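Local coordinates for FrnE protein (Deinococcus radiodurans, PDB 5CO3) that probably acts as a cytoplasmic disulfide oxidoreductase and isomerase of the thioredoxin-like DsbA family, at residues A[57-60]-A[61-65]. Residues are numbered along the deposited sequence; the frame is centred on the assembly and turned at random.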
# COMPACT_ATOMS: atom_id res chain seq x y z
N SER A 57 -16.63 -0.88 6.99
CA SER A 57 -17.81 -0.41 7.71
C SER A 57 -17.44 0.45 8.92
O SER A 57 -18.29 0.75 9.75
CB SER A 57 -18.66 -1.58 8.16
OG SER A 57 -17.97 -2.36 9.12
N ALA A 58 -16.17 0.83 9.02
CA ALA A 58 -15.72 1.63 10.16
C ALA A 58 -16.41 3.00 10.20
O ALA A 58 -16.69 3.60 9.16
CB ALA A 58 -14.21 1.82 10.13
N ARG A 59 -16.70 3.46 11.42
CA ARG A 59 -17.14 4.83 11.69
C ARG A 59 -16.28 5.84 10.94
O ARG A 59 -15.09 5.61 10.78
CB ARG A 59 -17.05 5.11 13.18
CG ARG A 59 -18.31 5.48 13.86
CD ARG A 59 -18.03 5.47 15.35
NE ARG A 59 -17.93 6.82 15.89
CZ ARG A 59 -18.96 7.46 16.44
NH1 ARG A 59 -20.14 6.86 16.49
NH2 ARG A 59 -18.81 8.68 16.92
N PRO A 60 -16.88 6.97 10.51
CA PRO A 60 -16.06 8.06 9.96
C PRO A 60 -14.85 8.38 10.85
O PRO A 60 -13.70 8.44 10.36
CB PRO A 60 -17.04 9.23 9.90
CG PRO A 60 -18.34 8.57 9.66
CD PRO A 60 -18.31 7.32 10.49
N LEU A 61 -15.10 8.54 12.14
CA LEU A 61 -14.04 8.72 13.11
C LEU A 61 -14.42 8.07 14.44
O LEU A 61 -15.37 8.49 15.08
CB LEU A 61 -13.72 10.19 13.31
CG LEU A 61 -12.62 10.50 14.32
CD1 LEU A 61 -11.29 9.97 13.81
CD2 LEU A 61 -12.52 11.99 14.60
N ASN A 62 -13.65 7.06 14.83
CA ASN A 62 -13.81 6.39 16.13
C ASN A 62 -12.92 7.11 17.14
O ASN A 62 -11.70 7.12 16.96
CB ASN A 62 -13.44 4.91 15.97
CG ASN A 62 -13.63 4.11 17.24
OD1 ASN A 62 -13.90 4.65 18.30
ND2 ASN A 62 -13.48 2.79 17.12
N PRO A 63 -13.50 7.71 18.19
CA PRO A 63 -12.76 8.58 19.11
C PRO A 63 -11.75 7.88 20.03
O PRO A 63 -10.99 8.56 20.71
CB PRO A 63 -13.87 9.22 19.95
CG PRO A 63 -14.96 8.19 19.96
CD PRO A 63 -14.92 7.57 18.57
N ILE A 64 -11.75 6.55 20.07
CA ILE A 64 -10.96 5.86 21.09
C ILE A 64 -9.48 5.77 20.72
O ILE A 64 -9.10 5.93 19.56
CB ILE A 64 -11.53 4.45 21.37
CG1 ILE A 64 -11.32 3.52 20.17
CG2 ILE A 64 -13.01 4.54 21.73
CD1 ILE A 64 -12.03 2.18 20.35
N ALA A 65 -8.65 5.52 21.73
CA ALA A 65 -7.21 5.39 21.52
C ALA A 65 -6.94 4.16 20.67
O ALA A 65 -7.63 3.15 20.81
CB ALA A 65 -6.49 5.29 22.84
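R59 reaches past P60 to the residue two further on, its NE hydrogen-bonding to the carbonyl O of L61 at 3.2 Å with an N-H...O angle of 160°. The oxygen lies near the guanidinium plane, at its edge, but the donor sits above the carbonyl plane, 44° out of it. The long side chain suits this reach: its bend at chi3 (105°) brings NE back toward L61 O. P63, a residue without an N-H, approaches the same group obliquely, its CD 4.1 Å from R59 NE. P60 fits the corner because its ring restrains phi where the chain turns into the strand. L61 carries CG anti to the backbone N, and its partly exposed, branched side chain rests on the loops at K105 and N142. In N62, CG is likewise anti, and OD1 reaches forward to accept a weak hydrogen bond from I64 N at 3.4 Å; asparagine's short carbonyl arm suits this Asx turn. Backbone hydrogen bonds join P60, through its carbonyl, with N108 and N62 with L106. This is a surface turn leading into the short two-stranded antiparallel ribbon 61-62/106-107, apart from the central thioredoxin-fold sheet of this DsbA-like protein.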